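Local coordinates for protein NAD(P)H-FMN oxidoreductase (Bacillus subtilis, PDB 5LVA) that binds flavin mononucleotide and probably uses NAD(P)H to reduce flavin or quinone acceptors, as a flavodoxin-like oxidoreductase, at residues A[16-25]-A[159-170]; A[99-110]-A[140-151]. All coordinates share one frame; numbering follows the deposited sequence.

Contact 1: A[16-25]-A[159-170]. With FMN (flavin mononucleotide), chain C.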
loop_
_atom_site.group_PDB
_atom_site.type_symbol
_atom_site.label_atom_id
_atom_site.label_comp_id
_atom_site.label_asym_id
_atom_site.label_seq_id
_atom_site.Cartn_x
_atom_site.Cartn_y
_atom_site.Cartn_z
ATOM N N VAL A 16 13.867 5.957 -4.519
ATOM C CA VAL A 16 13.663 7.169 -5.286
ATOM C C VAL A 16 12.188 7.531 -5.361
ATOM O O VAL A 16 11.801 8.619 -4.946
ATOM C CB VAL A 16 14.249 7.044 -6.709
ATOM C CG1 VAL A 16 13.746 8.148 -7.593
ATOM C CG2 VAL A 16 15.753 7.087 -6.649
ATOM N N VAL A 17 11.369 6.612 -5.873
ATOM C CA VAL A 17 9.962 6.890 -6.160
ATOM C C VAL A 17 9.089 6.953 -4.915
ATOM O O VAL A 17 8.378 7.928 -4.688
ATOM C CB VAL A 17 9.363 5.833 -7.096
ATOM C CG1 VAL A 17 7.884 6.137 -7.365
ATOM C CG2 VAL A 17 10.148 5.764 -8.383
ATOM N N ASN A 18 9.137 5.903 -4.113
ATOM C CA ASN A 18 8.315 5.834 -2.921
ATOM C C ASN A 18 8.668 6.904 -1.920
ATOM O O ASN A 18 7.796 7.430 -1.232
ATOM C CB ASN A 18 8.430 4.460 -2.295
ATOM C CG ASN A 18 7.528 3.460 -2.969
ATOM O OD1 ASN A 18 6.339 3.395 -2.676
ATOM N ND2 ASN A 18 8.076 2.697 -3.896
ATOM N N ARG A 19 9.950 7.240 -1.866
ATOM C CA ARG A 19 10.430 8.339 -1.039
ATOM C C ARG A 19 9.756 9.658 -1.438
ATOM O O ARG A 19 9.245 10.395 -0.596
ATOM C CB ARG A 19 11.945 8.441 -1.162
ATOM C CG ARG A 19 12.577 9.525 -0.339
ATOM C CD ARG A 19 12.156 9.422 1.101
ATOM N NE ARG A 19 13.143 10.022 1.986
ATOM C CZ ARG A 19 13.091 9.961 3.313
ATOM N NH1 ARG A 19 12.080 9.330 3.906
ATOM N NH2 ARG A 19 14.042 10.540 4.046
ATOM N N ALA A 20 9.741 9.935 -2.733
ATOM C CA ALA A 20 9.101 11.132 -3.259
ATOM C C ALA A 20 7.604 11.165 -2.972
ATOM O O ALA A 20 7.033 12.220 -2.705
ATOM C CB ALA A 20 9.335 11.236 -4.742
ATOM N N PHE A 21 6.969 10.008 -3.045
ATOM C CA PHE A 21 5.542 9.913 -2.804
ATOM C C PHE A 21 5.256 10.163 -1.337
ATOM O O PHE A 21 4.384 10.950 -0.989
ATOM C CB PHE A 21 5.003 8.542 -3.224
ATOM C CG PHE A 21 4.914 8.344 -4.701
ATOM C CD1 PHE A 21 5.347 9.317 -5.577
ATOM C CD2 PHE A 21 4.369 7.186 -5.215
ATOM C CE1 PHE A 21 5.263 9.132 -6.930
ATOM C CE2 PHE A 21 4.276 6.998 -6.572
ATOM C CZ PHE A 21 4.721 7.970 -7.428
ATOM N N ALA A 22 5.999 9.479 -0.482
ATOM C CA ALA A 22 5.872 9.656 0.954
ATOM C C ALA A 22 6.084 11.109 1.394
ATOM O O ALA A 22 5.390 11.583 2.286
ATOM C CB ALA A 22 6.847 8.747 1.674
ATOM N N ASP A 23 7.031 11.809 0.771
ATOM C CA ASP A 23 7.351 13.194 1.142
ATOM C C ASP A 23 6.160 14.138 1.059
ATOM O O ASP A 23 6.056 15.085 1.828
ATOM C CB ASP A 23 8.469 13.755 0.253
ATOM C CG ASP A 23 9.847 13.287 0.669
ATOM O OD1 ASP A 23 10.015 12.855 1.824
ATOM O OD2 ASP A 23 10.768 13.366 -0.168
ATOM N N THR A 24 5.268 13.877 0.115
ATOM C CA THR A 24 4.148 14.763 -0.143
ATOM C C THR A 24 3.079 14.697 0.943
ATOM O O THR A 24 2.163 15.503 0.947
ATOM C CB THR A 24 3.501 14.435 -1.487
ATOM O OG1 THR A 24 2.824 13.182 -1.388
ATOM C CG2 THR A 24 4.548 14.328 -2.566
ATOM N N LEU A 25 3.204 13.751 1.869
ATOM C CA LEU A 25 2.193 13.549 2.907
ATOM C C LEU A 25 2.645 13.911 4.339
ATOM O O LEU A 25 1.867 13.799 5.286
ATOM C CB LEU A 25 1.730 12.093 2.878
ATOM C CG LEU A 25 0.930 11.607 1.658
ATOM C CD1 LEU A 25 0.662 10.125 1.769
ATOM C CD2 LEU A 25 -0.388 12.347 1.504
ATOM N N LEU A 159 8.129 12.266 -12.448
ATOM C CA LEU A 159 8.088 11.766 -11.087
ATOM C C LEU A 159 7.409 12.758 -10.168
ATOM O O LEU A 159 6.715 12.381 -9.228
ATOM C CB LEU A 159 9.486 11.462 -10.581
ATOM C CG LEU A 159 9.523 11.050 -9.109
ATOM C CD1 LEU A 159 8.774 9.747 -8.905
ATOM C CD2 LEU A 159 10.955 10.961 -8.573
ATOM N N ALA A 160 7.596 14.035 -10.445
ATOM C CA ALA A 160 6.991 15.052 -9.615
ATOM C C ALA A 160 5.485 15.072 -9.839
ATOM O O ALA A 160 4.705 15.150 -8.894
ATOM C CB ALA A 160 7.602 16.406 -9.908
ATOM N N GLU A 161 5.077 14.998 -11.098
ATOM C CA GLU A 161 3.661 14.907 -11.421
ATOM C C GLU A 161 3.066 13.587 -10.908
ATOM O O GLU A 161 1.903 13.520 -10.528
ATOM C CB GLU A 161 3.449 15.054 -12.923
ATOM C CG GLU A 161 2.077 14.628 -13.417
ATOM C CD GLU A 161 0.963 15.617 -13.101
ATOM O OE1 GLU A 161 1.219 16.661 -12.472
ATOM O OE2 GLU A 161 -0.186 15.343 -13.504
ATOM N N GLY A 162 3.875 12.539 -10.877
ATOM C CA GLY A 162 3.425 11.280 -10.328
ATOM C C GLY A 162 3.168 11.400 -8.845
ATOM O O GLY A 162 2.200 10.853 -8.331
ATOM N N ALA A 163 4.037 12.135 -8.159
ATOM C CA ALA A 163 3.915 12.323 -6.714
ATOM C C ALA A 163 2.669 13.112 -6.369
ATOM O O ALA A 163 1.938 12.763 -5.442
ATOM C CB ALA A 163 5.152 13.016 -6.149
ATOM N N THR A 164 2.413 14.176 -7.112
ATOM C CA THR A 164 1.248 14.979 -6.802
ATOM C C THR A 164 -0.019 14.190 -7.117
ATOM O O THR A 164 -1.047 14.377 -6.476
ATOM C CB THR A 164 1.266 16.334 -7.548
ATOM O OG1 THR A 164 -0.016 16.956 -7.452
ATOM C CG2 THR A 164 1.591 16.156 -8.976
ATOM N N GLN A 165 0.071 13.282 -8.082
ATOM C CA GLN A 165 -1.065 12.447 -8.436
ATOM C C GLN A 165 -1.309 11.395 -7.367
ATOM O O GLN A 165 -2.450 11.036 -7.078
ATOM C CB GLN A 165 -0.854 11.786 -9.795
ATOM C CG GLN A 165 -1.099 12.706 -10.964
ATOM C CD GLN A 165 -2.471 13.326 -10.921
ATOM O OE1 GLN A 165 -3.431 12.702 -10.480
ATOM N NE2 GLN A 165 -2.575 14.560 -11.387
ATOM N N TYR A 166 -0.224 10.907 -6.783
ATOM C CA TYR A 166 -0.307 9.977 -5.677
ATOM C C TYR A 166 -1.055 10.630 -4.523
ATOM O O TYR A 166 -1.961 10.046 -3.949
ATOM C CB TYR A 166 1.102 9.543 -5.266
ATOM C CG TYR A 166 1.247 8.974 -3.872
ATOM C CD1 TYR A 166 1.457 9.805 -2.781
ATOM C CD2 TYR A 166 1.232 7.607 -3.653
ATOM C CE1 TYR A 166 1.603 9.291 -1.511
ATOM C CE2 TYR A 166 1.381 7.084 -2.383
ATOM C CZ TYR A 166 1.571 7.934 -1.318
ATOM O OH TYR A 166 1.722 7.419 -0.059
ATOM N N ARG A 167 -0.680 11.861 -4.204
ATOM C CA ARG A 167 -1.261 12.569 -3.078
ATOM C C ARG A 167 -2.751 12.778 -3.276
ATOM O O ARG A 167 -3.531 12.604 -2.358
ATOM C CB ARG A 167 -0.567 13.915 -2.872
ATOM C CG ARG A 167 -0.881 14.564 -1.530
ATOM C CD ARG A 167 -0.559 16.034 -1.526
ATOM N NE ARG A 167 -0.461 16.564 -0.171
ATOM C CZ ARG A 167 -1.421 17.237 0.451
ATOM N NH1 ARG A 167 -2.567 17.483 -0.157
ATOM N NH2 ARG A 167 -1.229 17.674 1.684
ATOM N N GLU A 168 -3.148 13.153 -4.480
ATOM C CA GLU A 168 -4.549 13.401 -4.723
ATOM C C GLU A 168 -5.353 12.113 -4.598
ATOM O O GLU A 168 -6.466 12.109 -4.078
ATOM C CB GLU A 168 -4.764 14.022 -6.094
ATOM C CG GLU A 168 -6.230 14.198 -6.404
ATOM C CD GLU A 168 -6.485 14.874 -7.726
ATOM O OE1 GLU A 168 -5.580 15.585 -8.217
ATOM O OE2 GLU A 168 -7.601 14.699 -8.264
ATOM N N HIS A 169 -4.774 11.016 -5.066
ATOM C CA HIS A 169 -5.466 9.740 -5.082
ATOM C C HIS A 169 -5.680 9.184 -3.688
ATOM O O HIS A 169 -6.740 8.671 -3.373
ATOM C CB HIS A 169 -4.694 8.728 -5.913
ATOM C CG HIS A 169 -5.514 7.550 -6.321
ATOM N ND1 HIS A 169 -5.618 6.414 -5.552
ATOM C CD2 HIS A 169 -6.291 7.342 -7.410
ATOM C CE1 HIS A 169 -6.408 5.548 -6.157
ATOM N NE2 HIS A 169 -6.829 6.089 -7.285
ATOM N N VAL A 170 -4.656 9.292 -2.861
ATOM C CA VAL A 170 -4.699 8.791 -1.498
ATOM C C VAL A 170 -5.701 9.574 -0.648
ATOM O O VAL A 170 -6.245 9.056 0.313
ATOM C CB VAL A 170 -3.282 8.846 -0.865
ATOM C CG1 VAL A 170 -3.335 8.658 0.633
ATOM C CG2 VAL A 170 -2.394 7.796 -1.502
HETATM N N1 FMN C . 9.058 -3.825 -11.585
HETATM C C2 FMN C . 7.972 -4.338 -12.267
HETATM O O2 FMN C . 7.366 -3.645 -13.079
HETATM N N3 FMN C . 7.544 -5.622 -12.043
HETATM C C4 FMN C . 8.196 -6.422 -11.148
HETATM O O4 FMN C . 7.776 -7.560 -10.976
HETATM C C4A FMN C . 9.301 -5.916 -10.456
HETATM N N5 FMN C . 9.972 -6.695 -9.549
HETATM C C5A FMN C . 11.057 -6.205 -8.862
HETATM C C6 FMN C . 11.709 -7.020 -7.950
HETATM C C7 FMN C . 12.792 -6.562 -7.231
HETATM C C7M FMN C . 13.473 -7.475 -6.249
HETATM C C8 FMN C . 13.233 -5.254 -7.443
HETATM C C8M FMN C . 14.405 -4.707 -6.685
HETATM C C9 FMN C . 12.580 -4.441 -8.361
HETATM C C9A FMN C . 11.483 -4.905 -9.068
HETATM N N10 FMN C . 10.821 -4.105 -9.991
HETATM C C10 FMN C . 9.729 -4.613 -10.676
HETATM C "C1'" FMN C . 11.240 -2.676 -10.202
HETATM C "C2'" FMN C . 10.522 -1.917 -9.059
HETATM O "O2'" FMN C . 9.109 -2.076 -9.137
HETATM C "C3'" FMN C . 10.920 -0.444 -8.864
HETATM O "O3'" FMN C . 12.274 -0.478 -8.484
HETATM C "C4'" FMN C . 10.062 0.223 -7.771
HETATM O "O4'" FMN C . 8.720 0.088 -8.123
HETATM C "C5'" FMN C . 10.210 1.712 -7.483
HETATM O "O5'" FMN C . 11.378 1.937 -6.741
HETATM P P FMN C . 11.590 2.906 -5.472
HETATM O O1P FMN C . 12.410 2.057 -4.571
HETATM O O2P FMN C . 12.301 4.132 -5.933
HETATM O O3P FMN C . 10.385 3.316 -4.702
#
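Phe21 and Tyr166 make the aromatic centre of this helix pair, their planes 23° apart but slid so far that the rings barely overlap. Each instead covers the other's methylene: Phe21 CB stands over the middle of the Tyr166 ring, 3.6 Å from its centroid, and Tyr166 CB lies over a face of the Phe21 ring, two reciprocal CH-pi contacts. Val17 CG1 lies over the opposite face of Phe21, toward its rim. As a knob, Phe21 sits in a hole formed by Leu159, Gly162, Ala163 and Tyr166, with CD1 3.7 Å from Ala163 CB. Aliphatic contacts flank it. Leu159, its CG anti to the backbone N (chi1 175°), splays its two methyls, CD1 reaching Val17 and Phe21 and CD2 reaching Val16 and Ala20. Leu25 CD1 comes 3.5 Å from Tyr166 CE1.

Polar links are few. Arg167 NE donates to Thr24 O at 3.0 Å, with the oxygen in the guanidinium plane, and Thr24 OG1 donates to Phe21 O, which also accepts from Thr24 N. Tyr166 OH bonds to Gln63.

At the other end, Val16 N and Val17 N both donate to FMN O2P, while Asn18 grips O3P through its backbone N and ND2. A phosphate held at the N-terminus of the first helix, here packed at -51° against the C-terminal helix, is characteristic of the flavodoxin-like fold.

Contact 2: A[99-110]-A[140-151]; sequences KEFMVAVSAGAP and TTYLPPYVFYQA. With FMN (flavin mononucleotide), chain C.
Thr140 opens the pairing with Phe101: its OG1, which bonds to Ser135, lies 3.4 Å from Phe101 CB. Thr141 is then held between Lys99 O and Phe101 N in a short parallel ladder. Tyr142 brings its ring edge to Phe101, CD1 to CD1 3.6 Å, with the planes oblique at 42°. A serine in place of Phe101 would probably leave a gap beside Tyr142 and Thr140, freeing the tyrosine ring to shift. Leu143 N donates almost straight to Phe101 O, and Leu143 CD1 packs on Glu100 CB at 3.7 Å; the Glu100 carboxylate pairs with Arg59.

At Pro144 and Pro145 the register slips by one residue, and a water joins Val103 N to Leu143 O across the break. Met102, bent at chi3 (-72°), turns its methyl CE toward Pro144 O and Tyr146 N. The second ladder starts as Tyr146 N donates to Val103 O; Tyr146 O then accepts from Val105 N at 2.7 Å. Val147 lies side by side with Val105, and Phe148 bonds through its N to Val105 O and through its O to Ala107 N.

Tyr149 takes Ala109 O at its ring edge and Val147 CG1 over a face. Gln150 N donates to Ala109 O from well above the carbonyl plane. Ala151 N donates to Ala107 O, and its CB sits 3.7 Å from FMN C5'.

The loop that follows strand 100-106 carries its N-H groups to the flavin: Gly108 N donates to FMN N1 (3.0 Å) and Ala109 N to O2, while Ser106 OG hydrogen-bonds to the ribityl O4'. Such backbone N-H donors at N1 and O2 would be expected to stabilise negative charge on the reduced flavin.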
loop_
_atom_site.group_PDB
_atom_site.type_symbol
_atom_site.label_atom_id
_atom_site.label_comp_id
_atom_site.label_asym_id
_atom_site.label_seq_id
_atom_site.Cartn_x
_atom_site.Cartn_y
_atom_site.Cartn_z
ATOM N N LYS A 99 -14.004 -0.242 6.868
ATOM C CA LYS A 99 -12.888 0.647 6.551
ATOM C C LYS A 99 -12.491 0.511 5.091
ATOM O O LYS A 99 -12.777 -0.496 4.468
ATOM C CB LYS A 99 -11.681 0.353 7.455
ATOM C CG LYS A 99 -11.938 0.599 8.934
ATOM C CD LYS A 99 -10.724 0.259 9.792
ATOM C CE LYS A 99 -10.999 0.480 11.265
ATOM N NZ LYS A 99 -11.108 1.924 11.619
ATOM N N GLU A 100 -11.828 1.527 4.553
ATOM C CA GLU A 100 -11.341 1.485 3.183
ATOM C C GLU A 100 -9.947 0.880 3.110
ATOM O O GLU A 100 -9.159 0.990 4.046
ATOM C CB GLU A 100 -11.353 2.884 2.566
ATOM C CG GLU A 100 -12.743 3.402 2.264
ATOM C CD GLU A 100 -12.772 4.875 1.876
ATOM O OE1 GLU A 100 -12.032 5.681 2.480
ATOM O OE2 GLU A 100 -13.560 5.234 0.977
ATOM N N PHE A 101 -9.660 0.251 1.977
ATOM C CA PHE A 101 -8.451 -0.522 1.762
ATOM C C PHE A 101 -7.930 -0.135 0.394
ATOM O O PHE A 101 -8.618 -0.313 -0.588
ATOM C CB PHE A 101 -8.786 -2.015 1.847
ATOM C CG PHE A 101 -7.621 -2.963 1.645
ATOM C CD1 PHE A 101 -6.901 -2.992 0.461
ATOM C CD2 PHE A 101 -7.335 -3.924 2.610
ATOM C CE1 PHE A 101 -5.872 -3.892 0.287
ATOM C CE2 PHE A 101 -6.312 -4.842 2.430
ATOM C CZ PHE A 101 -5.580 -4.818 1.278
ATOM N N MET A 102 -6.727 0.407 0.306
ATOM C CA MET A 102 -6.190 0.661 -1.013
ATOM C C MET A 102 -4.692 0.364 -1.101
ATOM O O MET A 102 -3.989 0.291 -0.102
ATOM C CB MET A 102 -6.508 2.091 -1.451
ATOM C CG MET A 102 -5.507 3.158 -1.129
ATOM S SD MET A 102 -5.703 4.578 -2.245
ATOM C CE MET A 102 -5.048 3.823 -3.702
ATOM N N VAL A 103 -4.240 0.139 -2.323
ATOM C CA VAL A 103 -2.857 -0.187 -2.598
ATOM C C VAL A 103 -2.240 0.941 -3.392
ATOM O O VAL A 103 -2.846 1.436 -4.315
ATOM C CB VAL A 103 -2.734 -1.528 -3.388
ATOM C CG1 VAL A 103 -1.307 -1.741 -3.900
ATOM C CG2 VAL A 103 -3.166 -2.680 -2.526
ATOM N N ALA A 104 -1.037 1.351 -3.023
ATOM C CA ALA A 104 -0.281 2.306 -3.829
ATOM C C ALA A 104 1.029 1.656 -4.213
ATOM O O ALA A 104 1.865 1.412 -3.371
ATOM C CB ALA A 104 -0.047 3.607 -3.072
ATOM N N VAL A 105 1.206 1.366 -5.488
ATOM C CA VAL A 105 2.310 0.523 -5.892
ATOM C C VAL A 105 3.045 1.140 -7.069
ATOM O O VAL A 105 2.452 1.738 -7.958
ATOM C CB VAL A 105 1.812 -0.911 -6.235
ATOM C CG1 VAL A 105 0.787 -0.884 -7.360
ATOM C CG2 VAL A 105 2.958 -1.824 -6.589
ATOM N N SER A 106 4.359 1.040 -7.038
ATOM C CA SER A 106 5.167 1.545 -8.118
ATOM C C SER A 106 5.772 0.370 -8.880
ATOM O O SER A 106 6.144 -0.634 -8.286
ATOM C CB SER A 106 6.250 2.472 -7.575
ATOM O OG SER A 106 7.064 1.781 -6.655
ATOM N N ALA A 107 5.868 0.485 -10.198
ATOM C CA ALA A 107 6.401 -0.621 -10.978
ATOM C C ALA A 107 7.437 -0.135 -11.968
ATOM O O ALA A 107 7.284 0.924 -12.553
ATOM C CB ALA A 107 5.281 -1.352 -11.696
ATOM N N GLY A 108 8.492 -0.920 -12.146
ATOM C CA GLY A 108 9.557 -0.568 -13.062
ATOM C C GLY A 108 9.151 -0.556 -14.522
ATOM O O GLY A 108 9.556 0.319 -15.282
ATOM N N ALA A 109 8.334 -1.526 -14.907
ATOM C CA ALA A 109 7.953 -1.714 -16.296
ATOM C C ALA A 109 6.941 -0.663 -16.756
ATOM O O ALA A 109 6.287 -0.013 -15.940
ATOM C CB ALA A 109 7.413 -3.115 -16.482
ATOM N N PRO A 110 6.817 -0.477 -18.074
ATOM C CA PRO A 110 5.851 0.508 -18.546
ATOM C C PRO A 110 4.421 -0.001 -18.405
ATOM O O PRO A 110 4.221 -1.196 -18.231
ATOM C CB PRO A 110 6.214 0.683 -20.019
ATOM C CG PRO A 110 7.476 -0.064 -20.216
ATOM C CD PRO A 110 7.523 -1.113 -19.190
ATOM N N THR A 140 -13.193 -5.015 4.403
ATOM C CA THR A 140 -12.916 -3.651 3.992
ATOM C C THR A 140 -13.411 -3.390 2.573
ATOM O O THR A 140 -13.676 -4.319 1.823
ATOM C CB THR A 140 -11.428 -3.347 4.087
ATOM O OG1 THR A 140 -10.696 -4.381 3.435
ATOM C CG2 THR A 140 -11.008 -3.317 5.523
ATOM N N THR A 141 -13.548 -2.121 2.217
ATOM C CA THR A 141 -13.956 -1.741 0.876
ATOM C C THR A 141 -12.725 -1.516 0.008
ATOM O O THR A 141 -11.892 -0.666 0.329
ATOM C CB THR A 141 -14.804 -0.472 0.901
ATOM O OG1 THR A 141 -15.980 -0.700 1.681
ATOM C CG2 THR A 141 -15.190 -0.043 -0.510
ATOM N N TYR A 142 -12.609 -2.272 -1.084
ATOM C CA TYR A 142 -11.423 -2.205 -1.926
ATOM C C TYR A 142 -11.509 -1.060 -2.925
ATOM O O TYR A 142 -12.334 -1.073 -3.816
ATOM C CB TYR A 142 -11.192 -3.526 -2.666
ATOM C CG TYR A 142 -9.845 -3.578 -3.335
ATOM C CD1 TYR A 142 -8.695 -3.777 -2.588
ATOM C CD2 TYR A 142 -9.710 -3.387 -4.706
ATOM C CE1 TYR A 142 -7.449 -3.803 -3.179
ATOM C CE2 TYR A 142 -8.472 -3.416 -5.309
ATOM C CZ TYR A 142 -7.337 -3.619 -4.529
ATOM O OH TYR A 142 -6.082 -3.653 -5.083
ATOM N N LEU A 143 -10.637 -0.074 -2.755
ATOM C CA LEU A 143 -10.580 1.114 -3.601
ATOM C C LEU A 143 -9.632 0.894 -4.771
ATOM O O LEU A 143 -8.757 0.047 -4.690
ATOM C CB LEU A 143 -10.125 2.317 -2.774
ATOM C CG LEU A 143 -10.933 2.685 -1.539
ATOM C CD1 LEU A 143 -10.260 3.828 -0.818
ATOM C CD2 LEU A 143 -12.331 3.069 -1.918
ATOM N N PRO A 144 -9.793 1.658 -5.860
ATOM C CA PRO A 144 -8.871 1.509 -6.985
ATOM C C PRO A 144 -7.450 1.821 -6.552
ATOM O O PRO A 144 -7.255 2.766 -5.798
ATOM C CB PRO A 144 -9.358 2.552 -7.985
ATOM C CG PRO A 144 -10.679 2.962 -7.520
ATOM C CD PRO A 144 -10.717 2.779 -6.066
ATOM N N PRO A 145 -6.469 1.049 -7.022
ATOM C CA PRO A 145 -5.112 1.305 -6.538
ATOM C C PRO A 145 -4.524 2.601 -7.086
ATOM O O PRO A 145 -5.042 3.185 -8.042
ATOM C CB PRO A 145 -4.334 0.095 -7.056
ATOM C CG PRO A 145 -5.027 -0.280 -8.269
ATOM C CD PRO A 145 -6.488 0.013 -8.060
ATOM N N TYR A 146 -3.444 3.055 -6.471
ATOM C CA TYR A 146 -2.603 4.018 -7.145
ATOM C C TYR A 146 -1.412 3.289 -7.719
ATOM O O TYR A 146 -0.708 2.591 -7.020
ATOM C CB TYR A 146 -2.130 5.148 -6.235
ATOM C CG TYR A 146 -1.315 6.129 -7.043
ATOM C CD1 TYR A 146 -1.927 6.971 -7.962
ATOM C CD2 TYR A 146 0.067 6.155 -6.956
ATOM C CE1 TYR A 146 -1.195 7.835 -8.728
ATOM C CE2 TYR A 146 0.802 7.020 -7.723
ATOM C CZ TYR A 146 0.168 7.856 -8.601
ATOM O OH TYR A 146 0.900 8.709 -9.370
ATOM N N VAL A 147 -1.193 3.456 -9.008
ATOM C CA VAL A 147 -0.136 2.745 -9.685
ATOM C C VAL A 147 0.755 3.712 -10.431
ATOM O O VAL A 147 0.271 4.571 -11.146
ATOM C CB VAL A 147 -0.699 1.716 -10.671
ATOM C CG1 VAL A 147 0.393 0.788 -11.136
ATOM C CG2 VAL A 147 -1.806 0.926 -10.027
ATOM N N PHE A 148 2.061 3.568 -10.261
ATOM C CA PHE A 148 2.989 4.399 -10.996
ATOM C C PHE A 148 3.934 3.506 -11.753
ATOM O O PHE A 148 4.603 2.660 -11.170
ATOM C CB PHE A 148 3.753 5.342 -10.066
ATOM C CG PHE A 148 4.557 6.384 -10.787
ATOM C CD1 PHE A 148 3.950 7.489 -11.331
ATOM C CD2 PHE A 148 5.915 6.250 -10.926
ATOM C CE1 PHE A 148 4.683 8.445 -11.983
ATOM C CE2 PHE A 148 6.645 7.204 -11.587
ATOM C CZ PHE A 148 6.021 8.302 -12.116
ATOM N N TYR A 149 3.963 3.699 -13.065
ATOM C CA TYR A 149 4.742 2.867 -13.960
ATOM C C TYR A 149 6.037 3.561 -14.349
ATOM O O TYR A 149 6.181 4.753 -14.128
ATOM C CB TYR A 149 3.931 2.535 -15.217
ATOM C CG TYR A 149 2.648 1.754 -14.986
ATOM C CD1 TYR A 149 2.667 0.376 -14.892
ATOM C CD2 TYR A 149 1.429 2.401 -14.883
ATOM C CE1 TYR A 149 1.518 -0.337 -14.694
ATOM C CE2 TYR A 149 0.276 1.698 -14.669
ATOM C CZ TYR A 149 0.325 0.323 -14.585
ATOM O OH TYR A 149 -0.821 -0.402 -14.400
ATOM N N GLN A 150 6.964 2.812 -14.936
ATOM C CA GLN A 150 8.231 3.368 -15.389
ATOM C C GLN A 150 9.014 3.946 -14.213
ATOM O O GLN A 150 9.788 4.876 -14.369
ATOM C CB GLN A 150 8.003 4.448 -16.447
ATOM C CG GLN A 150 7.766 3.951 -17.849
ATOM C CD GLN A 150 9.045 3.718 -18.594
ATOM O OE1 GLN A 150 9.379 2.590 -18.953
ATOM N NE2 GLN A 150 9.780 4.786 -18.832
ATOM N N ALA A 151 8.787 3.376 -13.040
ATOM C CA ALA A 151 9.358 3.866 -11.801
ATOM C C ALA A 151 10.888 3.788 -11.798
ATOM O O ALA A 151 11.468 2.730 -12.023
ATOM C CB ALA A 151 8.776 3.092 -10.633
HETATM N N1 FMN C . 9.058 -3.825 -11.585
HETATM C C2 FMN C . 7.972 -4.338 -12.267
HETATM O O2 FMN C . 7.366 -3.645 -13.079
HETATM N N3 FMN C . 7.544 -5.622 -12.043
HETATM C C4 FMN C . 8.196 -6.422 -11.148
HETATM O O4 FMN C . 7.776 -7.560 -10.976
HETATM C C4A FMN C . 9.301 -5.916 -10.456
HETATM N N5 FMN C . 9.972 -6.695 -9.549
HETATM C C5A FMN C . 11.057 -6.205 -8.862
HETATM C C6 FMN C . 11.709 -7.020 -7.950
HETATM C C7 FMN C . 12.792 -6.562 -7.231
HETATM C C7M FMN C . 13.473 -7.475 -6.249
HETATM C C8 FMN C . 13.233 -5.254 -7.443
HETATM C C8M FMN C . 14.405 -4.707 -6.685
HETATM C C9 FMN C . 12.580 -4.441 -8.361
HETATM C C9A FMN C . 11.483 -4.905 -9.068
HETATM N N10 FMN C . 10.821 -4.105 -9.991
HETATM C C10 FMN C . 9.729 -4.613 -10.676
HETATM C "C1'" FMN C . 11.240 -2.676 -10.202
HETATM C "C2'" FMN C . 10.522 -1.917 -9.059
HETATM O "O2'" FMN C . 9.109 -2.076 -9.137
HETATM C "C3'" FMN C . 10.920 -0.444 -8.864
HETATM O "O3'" FMN C . 12.274 -0.478 -8.484
HETATM C "C4'" FMN C . 10.062 0.223 -7.771
HETATM O "O4'" FMN C . 8.720 0.088 -8.123
HETATM C "C5'" FMN C . 10.210 1.712 -7.483
HETATM O "O5'" FMN C . 11.378 1.937 -6.741
HETATM P P FMN C . 11.590 2.906 -5.472
HETATM O O1P FMN C . 12.410 2.057 -4.571
HETATM O O2P FMN C . 12.301 4.132 -5.933
HETATM O O3P FMN C . 10.385 3.316 -4.702
HETATM O O HOH W 1 -6.468 -0.566 -3.911
HETATM O O HOH W 2 12.147 1.965 -14.577
#

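In the fold
Contact 2 joins two neighbouring strands of the parallel sheet, 100-106 and 141-148, the latter at one edge of the sheet within this chain, whereas contact 1 pairs two helices lying against that sheet. Contact 2 sits nearer the centre of the chain, though both are only partly buried. Backbone hydrogen bonds dominate contact 2; contact 1 depends on apolar and aromatic packing with one hydrogen bond between its segments. Along the chain, contact 2 is nested within the loop closed by contact 1. Phe21 meets Phe148 edge-to-face, and Tyr146 OH makes a weak hydrogen bond to Gly162 O. Both touch the FMN, at different parts: 16-25 binds the phosphate, 99-110 the ribityl chain and pyrimidine edge, and Asn18 ND2 bonds weakly to Ser106 OG.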